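Local structure of putative acetyltransferase (Streptococcus mutans, 4E2A) at residues S116-I128 against A150-L164. The protein probably transfers an acyl group, most likely acetyl from acetyl-coenzyme A, to an amine of a substrate not yet known. Residues are numbered along the deposited sequence; the frame is centred on the assembly and turned at random.
Sequences SQTEQVLEDAFEI and ALERAQISGLSWVWL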
loop_
_atom_site.group_PDB
_atom_site.type_symbol
_atom_site.label_atom_id
_atom_site.label_comp_id
_atom_site.label_asym_id
_atom_site.label_seq_id
_atom_site.Cartn_x
_atom_site.Cartn_y
_atom_site.Cartn_z
ATOM N N SER B 116 9.293 13.627 -3.039
ATOM C CA SER B 116 9.886 12.298 -2.864
ATOM C C SER B 116 9.382 11.553 -1.624
ATOM O O SER B 116 9.698 10.373 -1.424
ATOM C CB SER B 116 11.415 12.386 -2.853
ATOM O OG SER B 116 11.888 12.821 -4.115
ATOM N N GLN B 117 8.598 12.218 -0.783
ATOM C CA GLN B 117 8.019 11.509 0.341
ATOM C C GLN B 117 7.123 10.396 -0.197
ATOM O O GLN B 117 6.529 10.519 -1.275
ATOM C CB GLN B 117 7.231 12.450 1.262
ATOM C CG GLN B 117 8.041 13.636 1.814
ATOM C CD GLN B 117 7.162 14.618 2.582
ATOM O OE1 GLN B 117 6.737 14.352 3.713
ATOM N NE2 GLN B 117 6.879 15.748 1.964
ATOM N N THR B 118 7.031 9.307 0.550
ATOM C CA THR B 118 6.215 8.176 0.122
ATOM C C THR B 118 4.729 8.521 0.118
ATOM O O THR B 118 3.951 7.921 -0.623
ATOM C CB THR B 118 6.455 6.925 0.993
ATOM O OG1 THR B 118 6.064 7.180 2.349
ATOM C CG2 THR B 118 7.924 6.517 0.957
ATOM N N GLU B 119 4.347 9.483 0.952
ATOM C CA GLU B 119 2.959 9.933 1.045
ATOM C C GLU B 119 2.925 11.421 1.339
ATOM O O GLU B 119 3.751 11.927 2.092
ATOM C CB GLU B 119 2.210 9.173 2.146
ATOM C CG GLU B 119 1.987 7.699 1.835
ATOM C CD GLU B 119 1.379 6.926 2.995
ATOM O OE1 GLU B 119 1.540 7.364 4.156
ATOM O OE2 GLU B 119 0.741 5.875 2.742
ATOM N N GLN B 120 1.977 12.130 0.737
ATOM C CA GLN B 120 1.785 13.536 1.068
ATOM C C GLN B 120 0.761 13.647 2.189
ATOM O O GLN B 120 -0.448 13.647 1.938
ATOM C CB GLN B 120 1.327 14.339 -0.155
ATOM C CG GLN B 120 2.352 14.428 -1.275
ATOM C CD GLN B 120 3.673 15.037 -0.822
ATOM O OE1 GLN B 120 3.708 16.098 -0.190
ATOM N NE2 GLN B 120 4.767 14.359 -1.142
ATOM N N VAL B 121 1.248 13.729 3.426
ATOM C CA VAL B 121 0.369 13.766 4.588
ATOM C C VAL B 121 0.506 15.047 5.430
ATOM O O VAL B 121 -0.419 15.425 6.147
ATOM C CB VAL B 121 0.535 12.506 5.463
ATOM C CG1 VAL B 121 -0.125 11.313 4.797
ATOM C CG2 VAL B 121 2.020 12.235 5.742
ATOM N N LEU B 122 1.648 15.719 5.325
ATOM C CA LEU B 122 1.872 16.960 6.053
ATOM C C LEU B 122 2.491 17.994 5.142
ATOM O O LEU B 122 3.078 17.660 4.120
ATOM C CB LEU B 122 2.818 16.732 7.240
ATOM C CG LEU B 122 2.366 15.770 8.329
ATOM C CD1 LEU B 122 3.523 15.470 9.302
ATOM C CD2 LEU B 122 1.134 16.363 9.057
ATOM N N GLU B 123 2.385 19.256 5.530
ATOM C CA GLU B 123 3.056 20.311 4.800
ATOM C C GLU B 123 4.430 20.581 5.419
ATOM O O GLU B 123 4.609 20.445 6.629
ATOM C CB GLU B 123 2.201 21.581 4.807
ATOM C CG GLU B 123 0.864 21.435 4.084
ATOM C CD GLU B 123 -0.131 22.532 4.451
ATOM O OE1 GLU B 123 -1.356 22.271 4.386
ATOM O OE2 GLU B 123 0.310 23.652 4.805
ATOM N N ASP B 124 5.401 20.966 4.592
ATOM C CA ASP B 124 6.712 21.334 5.112
ATOM C C ASP B 124 7.295 20.236 5.979
ATOM O O ASP B 124 7.808 20.522 7.081
ATOM C CB ASP B 124 6.620 22.609 5.953
ATOM C CG ASP B 124 6.815 23.854 5.136
ATOM O OD1 ASP B 124 6.110 24.856 5.401
ATOM O OD2 ASP B 124 7.672 23.827 4.227
ATOM N N ALA B 125 7.217 19.003 5.473
ATOM C CA ALA B 125 7.575 17.800 6.229
ATOM C C ALA B 125 8.769 17.027 5.651
ATOM O O ALA B 125 9.093 17.157 4.468
ATOM C CB ALA B 125 6.371 16.886 6.361
ATOM N N PHE B 126 9.378 16.208 6.518
ATOM C CA PHE B 126 10.589 15.421 6.275
ATOM C C PHE B 126 10.302 13.988 6.787
ATOM O O PHE B 126 9.872 13.807 7.923
ATOM C CB PHE B 126 11.726 16.089 7.074
ATOM C CG PHE B 126 13.091 15.458 6.930
ATOM C CD1 PHE B 126 14.115 16.134 6.260
ATOM C CD2 PHE B 126 13.391 14.261 7.548
ATOM C CE1 PHE B 126 15.394 15.596 6.153
ATOM C CE2 PHE B 126 14.683 13.705 7.454
ATOM C CZ PHE B 126 15.679 14.373 6.756
ATOM N N GLU B 127 10.549 12.986 5.947
ATOM C CA GLU B 127 10.180 11.601 6.224
ATOM C C GLU B 127 11.407 10.735 6.505
ATOM O O GLU B 127 12.375 10.780 5.772
ATOM C CB GLU B 127 9.416 11.001 5.027
ATOM C CG GLU B 127 9.135 9.501 5.160
ATOM C CD GLU B 127 8.547 8.871 3.889
ATOM O OE1 GLU B 127 8.483 9.537 2.845
ATOM O OE2 GLU B 127 8.153 7.691 3.938
ATOM N N ILE B 128 11.366 9.956 7.575
ATOM C CA ILE B 128 12.378 8.921 7.777
ATOM C C ILE B 128 11.766 7.619 7.261
ATOM O O ILE B 128 10.820 7.091 7.860
ATOM C CB ILE B 128 12.811 8.814 9.251
ATOM C CG1 ILE B 128 13.315 10.177 9.752
ATOM C CG2 ILE B 128 13.907 7.765 9.405
ATOM C CD1 ILE B 128 13.333 10.297 11.298
ATOM N N ALA B 150 19.429 11.160 11.831
ATOM C CA ALA B 150 18.262 11.488 11.004
ATOM C C ALA B 150 17.463 12.661 11.567
ATOM O O ALA B 150 17.061 13.546 10.804
ATOM C CB ALA B 150 17.343 10.270 10.813
ATOM N N LEU B 151 17.232 12.666 12.882
ATOM C CA LEU B 151 16.521 13.777 13.549
ATOM C C LEU B 151 17.266 15.108 13.443
ATOM O O LEU B 151 16.648 16.177 13.306
ATOM C CB LEU B 151 16.284 13.465 15.029
ATOM C CG LEU B 151 15.451 12.218 15.313
ATOM C CD1 LEU B 151 15.321 12.005 16.811
ATOM C CD2 LEU B 151 14.073 12.327 14.638
ATOM N N GLU B 152 18.592 15.057 13.529
ATOM C CA GLU B 152 19.387 16.276 13.366
ATOM C C GLU B 152 19.359 16.795 11.915
ATOM O O GLU B 152 19.243 18.000 11.683
ATOM C CB GLU B 152 20.814 16.077 13.874
ATOM C CG GLU B 152 21.662 17.333 13.787
ATOM C CD GLU B 152 21.048 18.536 14.508
ATOM O OE1 GLU B 152 20.243 18.344 15.450
ATOM O OE2 GLU B 152 21.383 19.683 14.130
ATOM N N ARG B 153 19.428 15.893 10.936
ATOM C CA ARG B 153 19.236 16.308 9.547
ATOM C C ARG B 153 17.895 17.014 9.365
ATOM O O ARG B 153 17.789 18.036 8.675
ATOM C CB ARG B 153 19.345 15.115 8.580
ATOM C CG ARG B 153 20.759 14.613 8.380
ATOM C CD ARG B 153 21.672 15.710 7.842
ATOM N NE ARG B 153 21.260 16.193 6.521
ATOM C CZ ARG B 153 21.890 17.166 5.859
ATOM N NH1 ARG B 153 22.950 17.767 6.399
ATOM N NH2 ARG B 153 21.462 17.547 4.658
ATOM N N ALA B 154 16.865 16.465 9.990
ATOM C CA ALA B 154 15.521 17.046 9.914
ATOM C C ALA B 154 15.517 18.455 10.488
ATOM O O ALA B 154 14.912 19.368 9.919
ATOM C CB ALA B 154 14.510 16.171 10.658
ATOM N N GLN B 155 16.179 18.618 11.628
ATOM C CA GLN B 155 16.270 19.912 12.288
ATOM C C GLN B 155 16.953 20.926 11.368
ATOM O O GLN B 155 16.466 22.037 11.170
ATOM C CB GLN B 155 17.050 19.765 13.589
ATOM C CG GLN B 155 16.685 20.788 14.653
ATOM C CD GLN B 155 15.261 20.622 15.186
ATOM O OE1 GLN B 155 14.898 19.569 15.726
ATOM N NE2 GLN B 155 14.451 21.666 15.038
ATOM N N ILE B 156 18.070 20.519 10.782
ATOM C CA ILE B 156 18.838 21.372 9.881
ATOM C C ILE B 156 18.082 21.717 8.575
ATOM O O ILE B 156 18.393 22.702 7.905
ATOM C CB ILE B 156 20.195 20.707 9.574
ATOM C CG1 ILE B 156 21.098 20.802 10.808
ATOM C CG2 ILE B 156 20.873 21.335 8.357
ATOM C CD1 ILE B 156 22.328 19.919 10.738
ATOM N N SER B 157 17.085 20.911 8.226
ATOM C CA SER B 157 16.371 21.084 6.961
ATOM C C SER B 157 15.520 22.349 6.962
ATOM O O SER B 157 15.164 22.880 5.909
ATOM C CB SER B 157 15.464 19.893 6.694
ATOM O OG SER B 157 14.335 19.910 7.557
ATOM N N GLY B 158 15.172 22.808 8.157
ATOM C CA GLY B 158 14.339 23.982 8.303
ATOM C C GLY B 158 12.872 23.706 8.041
ATOM O O GLY B 158 12.071 24.629 8.022
ATOM N N LEU B 159 12.516 22.440 7.830
ATOM C CA LEU B 159 11.113 22.070 7.653
ATOM C C LEU B 159 10.395 22.073 9.011
ATOM O O LEU B 159 11.025 22.279 10.048
ATOM C CB LEU B 159 10.995 20.722 6.932
ATOM C CG LEU B 159 11.623 20.749 5.535
ATOM C CD1 LEU B 159 11.808 19.353 4.964
ATOM C CD2 LEU B 159 10.784 21.618 4.599
ATOM N N SER B 160 9.078 21.878 8.999
ATOM C CA SER B 160 8.283 21.998 10.216
ATOM C C SER B 160 8.079 20.680 10.961
ATOM O O SER B 160 7.937 20.687 12.174
ATOM C CB SER B 160 6.934 22.660 9.928
ATOM O OG SER B 160 7.128 23.997 9.498
ATOM N N TRP B 161 8.089 19.561 10.233
ATOM C CA TRP B 161 7.784 18.254 10.821
ATOM C C TRP B 161 8.711 17.145 10.292
ATOM O O TRP B 161 9.155 17.170 9.141
ATOM C CB TRP B 161 6.306 17.867 10.582
ATOM C CG TRP B 161 5.332 18.900 11.026
ATOM C CD1 TRP B 161 4.744 19.856 10.255
ATOM C CD2 TRP B 161 4.838 19.103 12.360
ATOM N NE1 TRP B 161 3.909 20.641 11.022
ATOM C CE2 TRP B 161 3.952 20.201 12.313
ATOM C CE3 TRP B 161 5.064 18.462 13.582
ATOM C CZ2 TRP B 161 3.291 20.673 13.450
ATOM C CZ3 TRP B 161 4.400 18.941 14.712
ATOM C CH2 TRP B 161 3.526 20.028 14.631
ATOM N N VAL B 162 9.021 16.200 11.164
ATOM C CA VAL B 162 9.617 14.937 10.750
ATOM C C VAL B 162 8.606 13.868 11.144
ATOM O O VAL B 162 8.000 13.933 12.218
ATOM C CB VAL B 162 11.001 14.716 11.415
ATOM C CG1 VAL B 162 10.883 14.740 12.925
ATOM C CG2 VAL B 162 11.645 13.398 10.950
ATOM N N TRP B 163 8.369 12.919 10.245
ATOM C CA TRP B 163 7.394 11.872 10.481
ATOM C C TRP B 163 7.868 10.486 10.037
ATOM O O TRP B 163 8.805 10.342 9.250
ATOM C CB TRP B 163 6.062 12.216 9.794
ATOM C CG TRP B 163 6.111 12.150 8.305
ATOM C CD1 TRP B 163 6.579 13.108 7.462
ATOM C CD2 TRP B 163 5.676 11.061 7.477
ATOM N NE1 TRP B 163 6.441 12.696 6.163
ATOM C CE2 TRP B 163 5.902 11.451 6.142
ATOM C CE3 TRP B 163 5.114 9.811 7.737
ATOM C CZ2 TRP B 163 5.586 10.615 5.059
ATOM C CZ3 TRP B 163 4.807 8.983 6.661
ATOM C CH2 TRP B 163 5.051 9.387 5.343
ATOM N N LEU B 164 7.200 9.462 10.553
ATOM C CA LEU B 164 7.468 8.100 10.139
ATOM C C LEU B 164 6.215 7.257 10.374
ATOM O O LEU B 164 5.296 7.681 11.065
ATOM C CB LEU B 164 8.681 7.542 10.894
ATOM C CG LEU B 164 8.694 7.690 12.420
ATOM C CD1 LEU B 164 7.837 6.608 13.015
ATOM C CD2 LEU B 164 10.123 7.567 12.948
#
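The ring of Phe-126 lies flat against helix 142-157, with Ala-154 CA almost directly above its centre at 3.9 Å, a CH-pi contact. This is the core of a beta-alpha-beta crossover in the GNAT fold: strand 125-133 and strand 161-167 run parallel, and the helix between them packs on the sheet face bearing Phe-126 and Val-162. Alanine suits the helix here because its short side chain lets the backbone approach the ring. Chi1 of -178° swings the phenyl away from its own backbone N and over the helix, while Leu-159 CD1 meets the ring's edge. Farther along, Ile-128 CD1 packs on Val-162 CG2 at 3.5 Å and also reaches Ala-150 and Leu-151.

Joining the parallel strands, Phe-126 N donates a hydrogen bond to Trp-161 O, Trp-163 N to Phe-126 O and Ile-128 N to Trp-163 O. On the other sheet face the broad Trp-163 indole offers both faces to aliphatic carbons: Val-121 CG2 stands 4.0 Å from the six-membered ring's centroid, and Glu-127 CG covers the opposite side nearer the rim. Glutamate supplies methylenes for the ring and, its carboxylate 18° from the ring plane, two oxygens for Thr-118, whose N and OG1 grip one each. At the indole edge, Trp-163 NE1 donates in the ring plane to the amide oxygen Gln-117 OE1 at 3.0 Å, nearly straight at 166°.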